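Local coordinates for mandelate racemase/muconate lactonizing enzyme, C-terminal domain protein (Paracoccus denitrificans, PDB 4DWD) that binds magnesium and is probably a hydro-lyase of the enolase superfamily, at residues A136-V140 and D141-R145; V323-A326 and D327-R331. All coordinates share one frame; numbering follows the deposited sequence.

Overall arrangement
Both contacts are local and lie in the barrel domain of this enolase-superfamily protein, with centres about 19 Å apart. Contact 1, at the surface, covers the turn from the loop after strand 125-132 into helix 140-154, and its chemistry is that of a helix start: backbone bonds and a polar cap. Contact 2 is partly buried and nearer the chain's centre (about 11 Å, against 25 Å for contact 1). It covers the end of strand 323-325 and the loop after it, where a leucine packs on a tryptophan face and charged groups pair within the loop. Strands 125-132 and 323-325 pair in parallel, and the later part of helix 140-154 meets contact 2, so they sit on neighbouring elements.

Contact 1: A136-V140 and D141-R145; sequences AARSV and DEVVR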
ATOM      1  N   ALA B 136      -9.714 -24.064 -29.168  1.00 14.38           N
ATOM      2  CA  ALA B 136     -10.503 -24.742 -28.139  1.00 15.05           C
ATOM      3  C   ALA B 136     -11.223 -25.950 -28.732  1.00 15.11           C
ATOM      4  O   ALA B 136     -11.261 -27.018 -28.118  1.00 17.73           O
ATOM      5  CB  ALA B 136     -11.488 -23.785 -27.478  1.00 15.89           C
ATOM      6  N   ALA B 137     -11.742 -25.774 -29.948  1.00 15.31           N
ATOM      7  CA  ALA B 137     -12.597 -26.757 -30.617  1.00 17.34           C
ATOM      8  C   ALA B 137     -11.821 -27.849 -31.351  1.00 17.66           C
ATOM      9  O   ALA B 137     -12.386 -28.885 -31.696  1.00 18.49           O
ATOM     10  CB  ALA B 137     -13.533 -26.046 -31.585  1.00 17.24           C
ATOM     11  N   ARG B 138     -10.535 -27.621 -31.588  1.00 14.39           N
ATOM     12  CA  ARG B 138      -9.718 -28.563 -32.361  1.00 13.61           C
ATOM     13  C   ARG B 138      -9.175 -29.689 -31.495  1.00 13.31           C
ATOM     14  O   ARG B 138      -8.981 -29.513 -30.299  1.00 14.19           O
ATOM     15  CB  ARG B 138      -8.525 -27.842 -32.981  1.00 13.14           C
ATOM     16  CG  ARG B 138      -8.873 -26.935 -34.128  1.00 14.83           C
ATOM     17  CD  ARG B 138      -7.620 -26.418 -34.809  1.00 15.22           C
ATOM     18  NE  ARG B 138      -8.017 -25.635 -35.973  1.00 18.64           N
ATOM     19  CZ  ARG B 138      -7.813 -24.331 -36.106  1.00 18.82           C
ATOM     20  NH1 ARG B 138      -7.166 -23.662 -35.166  1.00 16.69           N
ATOM     21  NH2 ARG B 138      -8.241 -23.701 -37.190  1.00 22.30           N
ATOM     22  N   SER B 139      -8.913 -30.839 -32.118  1.00 12.79           N
ATOM     23  CA  SER B 139      -8.080 -31.870 -31.506  1.00 13.09           C
ATOM     24  C   SER B 139      -6.616 -31.414 -31.547  1.00 12.36           C
ATOM     25  O   SER B 139      -6.257 -30.498 -32.287  1.00 11.84           O
ATOM     26  CB  SER B 139      -8.208 -33.183 -32.278  1.00 12.84           C
ATOM     27  OG  SER B 139      -7.686 -33.018 -33.588  1.00 14.74           O
ATOM     28  N   VAL B 140      -5.764 -32.075 -30.765  1.00 11.93           N
ATOM     29  CA  VAL B 140      -4.337 -31.774 -30.792  1.00 12.07           C
ATOM     30  C   VAL B 140      -3.759 -31.857 -32.212  1.00 12.00           C
ATOM     31  O   VAL B 140      -3.031 -30.959 -32.636  1.00 12.64           O
ATOM     32  CB  VAL B 140      -3.542 -32.703 -29.839  1.00 12.72           C
ATOM     33  CG1 VAL B 140      -2.039 -32.530 -30.034  1.00 12.59           C
ATOM     34  CG2 VAL B 140      -3.900 -32.431 -28.385  1.00 15.30           C
ATOM     35  N   ASP B 141      -4.086 -32.917 -32.954  1.00 12.13           N
ATOM     36  CA  ASP B 141      -3.525 -33.062 -34.295  1.00 12.11           C
ATOM     37  C   ASP B 141      -4.005 -31.951 -35.223  1.00 11.94           C
ATOM     38  O   ASP B 141      -3.262 -31.520 -36.103  1.00 11.95           O
ATOM     39  CB  ASP B 141      -3.819 -34.445 -34.907  1.00 13.36           C
ATOM     40  CG  ASP B 141      -5.311 -34.705 -35.091  1.00 14.63           C
ATOM     41  OD1 ASP B 141      -5.851 -34.397 -36.168  1.00 17.09           O
ATOM     42  OD2 ASP B 141      -5.939 -35.205 -34.142  1.00 23.86           O
ATOM     43  N   GLU B 142      -5.234 -31.482 -35.005  1.00 11.58           N
ATOM     44  CA  GLU B 142      -5.772 -30.378 -35.812  1.00 11.55           C
ATOM     45  C   GLU B 142      -5.073 -29.052 -35.505  1.00 11.69           C
ATOM     46  O   GLU B 142      -4.815 -28.246 -36.410  1.00 12.68           O
ATOM     47  CB  GLU B 142      -7.284 -30.250 -35.625  1.00 13.05           C
ATOM     48  CG  GLU B 142      -8.068 -31.297 -36.399  1.00 14.16           C
ATOM     49  CD  GLU B 142      -9.460 -31.554 -35.853  1.00 16.97           C
ATOM     50  OE1 GLU B 142      -9.902 -30.841 -34.923  1.00 15.47           O
ATOM     51  OE2 GLU B 142     -10.111 -32.488 -36.370  1.00 22.46           O
ATOM     52  N   VAL B 143      -4.745 -28.830 -34.230  1.00 11.45           N
ATOM     53  CA  VAL B 143      -3.990 -27.644 -33.867  1.00 11.16           C
ATOM     54  C   VAL B 143      -2.623 -27.672 -34.558  1.00 11.65           C
ATOM     55  O   VAL B 143      -2.215 -26.704 -35.208  1.00 12.24           O
ATOM     56  CB  VAL B 143      -3.801 -27.538 -32.341  1.00 10.79           C
ATOM     57  CG1 VAL B 143      -2.890 -26.365 -32.004  1.00 11.55           C
ATOM     58  CG2 VAL B 143      -5.142 -27.401 -31.630  1.00 11.57           C
ATOM     59  N   VAL B 144      -1.921 -28.796 -34.422  1.00 11.13           N
ATOM     60  CA  VAL B 144      -0.608 -28.939 -35.045  1.00 11.18           C
ATOM     61  C   VAL B 144      -0.670 -28.743 -36.570  1.00 11.92           C
ATOM     62  O   VAL B 144       0.134 -28.012 -37.135  1.00 11.80           O
ATOM     63  CB  VAL B 144       0.057 -30.273 -34.649  1.00 11.34           C
ATOM     64  CG1 VAL B 144       1.365 -30.474 -35.415  1.00 12.39           C
ATOM     65  CG2 VAL B 144       0.289 -30.288 -33.139  1.00 11.97           C
ATOM     66  N   ARG B 145      -1.659 -29.365 -37.212  1.00 11.67           N
ATOM     67  CA  ARG B 145      -1.804 -29.245 -38.660  1.00 11.94           C
ATOM     68  C   ARG B 145      -1.986 -27.791 -39.099  1.00 12.49           C
ATOM     69  O   ARG B 145      -1.335 -27.339 -40.048  1.00 13.89           O
ATOM     70  CB  ARG B 145      -2.954 -30.115 -39.170  1.00 12.74           C
ATOM     71  CG  ARG B 145      -3.035 -30.114 -40.691  1.00 14.41           C
ATOM     72  CD  ARG B 145      -4.106 -31.029 -41.242  1.00 17.12           C
ATOM     73  NE  ARG B 145      -4.009 -31.113 -42.702  1.00 22.24           N
ATOM     74  CZ  ARG B 145      -3.177 -31.908 -43.390  1.00 24.20           C
ATOM     75  NH1 ARG B 145      -2.323 -32.742 -42.783  1.00 19.04           N
ATOM     76  NH2 ARG B 145      -3.201 -31.862 -44.716  1.00 28.04           N
TER
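Ser-139 stands at the N-cap of helix 140-154, and the backbone turns into the helix directly after it. Val-143 N donates to Ser-139 O at 3.0 Å, and Val-144 N to Val-140 O at 3.0 Å. These bonds set up the first turn of the helix.

The side chains close the first turn. Ser-139 OG sits between its own backbone N and carbonyl carbon (chi1 65°). This places it to accept from Glu-142 N at 3.2 Å. OG also gives a weak bond to Asp-141 OD2. In return Ser-139 N donates to Glu-142 OE1 at 3.0 Å. That bond is fairly straight (165°), but it meets the carboxylate from above its plane.

Arg-138 adds an apolar side. Its CB lies 3.7 Å from Val-143 CG2 and 3.8 Å from Glu-142 CB. Farther out, Arg-138 CD packs against the Glu-142 carbonyl, 3.7 Å from Glu-142 O. The extended chain carries the guanidinium on, where NH1 bonds Gly-133 O and Asn-135 OD1. With an alanine here, Gly-133 O and Asn-135 OD1 would probably lose this donor, and the Glu-142 carbonyl the cover that CD gives it. Val-140, Val-143 and Val-144 touch helix 174-188.

The reciprocal bonds of Ser-139 and Glu-142 are a capping box, here at the start of a barrel helix.

Contact 2: V323-A326 and D327-R331; sequences VELA and DRWDR
Leu-325 lies over one face of the Trp-329 indole. Its CD1 is 3.9 Å from the centroid of the five-membered ring and 26° off the normal, a CH-pi contact. CD2 is over the same face, displaced toward the rim and 3.8 Å from Trp-329 NE1. Both methyls thus rest on the pyrrole part. At the ring edge, in its plane, Ala-326 O comes 3.3 Å from Trp-329 CD1. Trp-329 CG stands between the backbone N and the carbonyl carbon (chi1 49°), which turns the ring back over the strand end. Its NE1 donates to Glu-154.

The Arg-328 guanidinium meets Asp-330 at its edge, in plane. NE reaches Asp-330 OD2 at 2.9 Å and NH2 reaches OD1 at 3.0 Å. This salt bridge is side-on, one nitrogen to each oxygen, both oxygens using their syn lone pairs, and probably limits rotation of both groups. Arg-328 O accepts from Arg-331 N and, at 2.9 Å, from Arg-331 NH1. The two donors come from opposite faces of the carbonyl plane, NH1 74° out of it. The NH1 bond brings the Arg-331 side chain back to the turn that its own backbone N closes.

Asp-327 forms a salt bridge with Arg-162 and accepts from Gly-133 N. Its side chain is about 9 Å from that of Asp-197, which binds calcium in a structure of this protein. This is the C-terminal end of a strand of the enolase-type barrel, where 323-325 pairs in parallel with strand 125-132. Helix 140-154 meets Leu-325 through Glu-154 and Trp-329 through Arg-150; helix 304-314 packs on Val-323.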
ATOM      1  N   VAL B 323       4.074  -7.818 -35.622  1.00 13.29           N
ATOM      2  CA  VAL B 323       2.731  -7.370 -36.010  1.00 12.92           C
ATOM      3  C   VAL B 323       1.780  -8.560 -36.159  1.00 12.46           C
ATOM      4  O   VAL B 323       2.092  -9.544 -36.824  1.00 13.63           O
ATOM      5  CB  VAL B 323       2.801  -6.623 -37.357  1.00 12.30           C
ATOM      6  CG1 VAL B 323       1.408  -6.196 -37.810  1.00 12.65           C
ATOM      7  CG2 VAL B 323       3.718  -5.411 -37.253  1.00 13.06           C
ATOM      8  N   GLU B 324       0.598  -8.461 -35.558  1.00 11.52           N
ATOM      9  CA  GLU B 324      -0.394  -9.533 -35.656  1.00 11.77           C
ATOM     10  C   GLU B 324      -0.922  -9.757 -37.075  1.00 12.78           C
ATOM     11  O   GLU B 324      -1.326  -8.810 -37.759  1.00 12.54           O
ATOM     12  CB  GLU B 324      -1.564  -9.274 -34.708  1.00 11.64           C
ATOM     13  CG  GLU B 324      -2.544 -10.445 -34.695  1.00 12.27           C
ATOM     14  CD  GLU B 324      -3.535 -10.433 -33.546  1.00 12.82           C
ATOM     15  OE1 GLU B 324      -3.715  -9.395 -32.883  1.00 12.36           O
ATOM     16  OE2 GLU B 324      -4.171 -11.483 -33.338  1.00 14.72           O
ATOM     17  N   LEU B 325      -0.903 -11.025 -37.491  1.00 11.07           N
ATOM     18  CA  LEU B 325      -1.526 -11.492 -38.728  1.00 12.12           C
ATOM     19  C   LEU B 325      -2.500 -12.626 -38.402  1.00 13.18           C
ATOM     20  O   LEU B 325      -2.106 -13.791 -38.209  1.00 13.26           O
ATOM     21  CB  LEU B 325      -0.479 -11.920 -39.763  1.00 12.78           C
ATOM     22  CG  LEU B 325      -1.052 -12.468 -41.086  1.00 13.13           C
ATOM     23  CD1 LEU B 325      -1.830 -11.384 -41.833  1.00 13.53           C
ATOM     24  CD2 LEU B 325       0.069 -13.030 -41.942  1.00 16.54           C
ATOM     25  N   ALA B 326      -3.779 -12.270 -38.329  1.00 13.12           N
ATOM     26  CA  ALA B 326      -4.805 -13.205 -37.859  1.00 13.35           C
ATOM     27  C   ALA B 326      -5.440 -14.040 -38.980  1.00 13.90           C
ATOM     28  O   ALA B 326      -5.095 -13.894 -40.155  1.00 14.60           O
ATOM     29  CB  ALA B 326      -5.862 -12.467 -37.042  1.00 13.72           C
ATOM     30  N   ASP B 327      -6.378 -14.904 -38.596  1.00 13.56           N
ATOM     31  CA  ASP B 327      -6.971 -15.896 -39.491  1.00 14.63           C
ATOM     32  C   ASP B 327      -7.677 -15.296 -40.691  1.00 14.82           C
ATOM     33  O   ASP B 327      -8.236 -14.208 -40.626  1.00 15.17           O
ATOM     34  CB  ASP B 327      -7.967 -16.769 -38.726  1.00 14.66           C
ATOM     35  CG  ASP B 327      -7.441 -17.197 -37.365  1.00 16.62           C
ATOM     36  OD1 ASP B 327      -7.406 -16.339 -36.459  1.00 17.78           O
ATOM     37  OD2 ASP B 327      -7.078 -18.380 -37.209  1.00 18.09           O
ATOM     38  N   ARG B 328      -7.645 -16.037 -41.794  1.00 14.72           N
ATOM     39  CA  ARG B 328      -8.426 -15.706 -42.986  1.00 16.12           C
ATOM     40  C   ARG B 328      -8.131 -14.318 -43.533  1.00 15.34           C
ATOM     41  O   ARG B 328      -9.028 -13.610 -44.004  1.00 14.27           O
ATOM     42  CB  ARG B 328      -9.932 -15.896 -42.730  1.00 16.06           C
ATOM     43  CG  ARG B 328     -10.335 -17.305 -42.316  1.00 22.72           C
ATOM     44  CD  ARG B 328      -9.996 -18.338 -43.380  1.00 23.97           C
ATOM     45  NE  ARG B 328     -10.362 -17.888 -44.727  1.00 22.36           N
ATOM     46  CZ  ARG B 328     -11.553 -18.071 -45.293  1.00 27.11           C
ATOM     47  NH1 ARG B 328     -12.520 -18.712 -44.639  1.00 28.84           N
ATOM     48  NH2 ARG B 328     -11.779 -17.616 -46.521  1.00 33.05           N
ATOM     49  N   TRP B 329      -6.856 -13.947 -43.495  1.00 14.74           N
ATOM     50  CA  TRP B 329      -6.426 -12.684 -44.065  1.00 15.38           C
ATOM     51  C   TRP B 329      -6.648 -12.608 -45.559  1.00 14.86           C
ATOM     52  O   TRP B 329      -6.655 -11.513 -46.124  1.00 16.05           O
ATOM     53  CB  TRP B 329      -4.978 -12.369 -43.689  1.00 15.11           C
ATOM     54  CG  TRP B 329      -3.969 -13.484 -43.905  1.00 14.21           C
ATOM     55  CD1 TRP B 329      -3.568 -14.473 -42.998  1.00 14.18           C
ATOM     56  CD2 TRP B 329      -3.143 -13.701 -45.100  1.00 14.29           C
ATOM     57  NE1 TRP B 329      -2.600 -15.282 -43.557  1.00 13.39           N
ATOM     58  CE2 TRP B 329      -2.304 -14.875 -44.816  1.00 14.46           C
ATOM     59  CE3 TRP B 329      -3.032 -13.074 -46.340  1.00 15.77           C
ATOM     60  CZ2 TRP B 329      -1.392 -15.367 -45.738  1.00 16.44           C
ATOM     61  CZ3 TRP B 329      -2.111 -13.584 -47.263  1.00 15.40           C
ATOM     62  CH2 TRP B 329      -1.318 -14.710 -46.973  1.00 17.66           C
ATOM     63  N   ASP B 330      -6.848 -13.764 -46.204  1.00 14.32           N
ATOM     64  CA  ASP B 330      -7.208 -13.820 -47.624  1.00 15.03           C
ATOM     65  C   ASP B 330      -8.467 -13.015 -47.938  1.00 14.50           C
ATOM     66  O   ASP B 330      -8.642 -12.562 -49.074  1.00 15.12           O
ATOM     67  CB  ASP B 330      -7.396 -15.279 -48.083  1.00 17.11           C
ATOM     68  CG  ASP B 330      -8.565 -15.975 -47.380  1.00 18.18           C
ATOM     69  OD1 ASP B 330      -9.533 -16.378 -48.052  1.00 26.70           O
ATOM     70  OD2 ASP B 330      -8.525 -16.138 -46.153  1.00 20.95           O
ATOM     71  N   ARG B 331      -9.335 -12.828 -46.942  1.00 14.14           N
ATOM     72  CA  ARG B 331     -10.600 -12.114 -47.154  1.00 13.91           C
ATOM     73  C   ARG B 331     -10.401 -10.624 -47.451  1.00 14.07           C
ATOM     74  O   ARG B 331     -11.353  -9.929 -47.795  1.00 14.40           O
ATOM     75  CB  ARG B 331     -11.571 -12.306 -45.976  1.00 16.18           C
ATOM     76  CG  ARG B 331     -11.266 -11.439 -44.761  1.00 16.14           C
ATOM     77  CD  ARG B 331     -12.144 -11.801 -43.564  1.00 19.17           C
ATOM     78  NE  ARG B 331     -11.900 -10.949 -42.394  1.00 18.97           N
ATOM     79  CZ  ARG B 331     -10.853 -11.052 -41.578  1.00 20.23           C
ATOM     80  NH1 ARG B 331      -9.913 -11.959 -41.809  1.00 20.34           N
ATOM     81  NH2 ARG B 331     -10.737 -10.230 -40.530  1.00 17.93           N
TER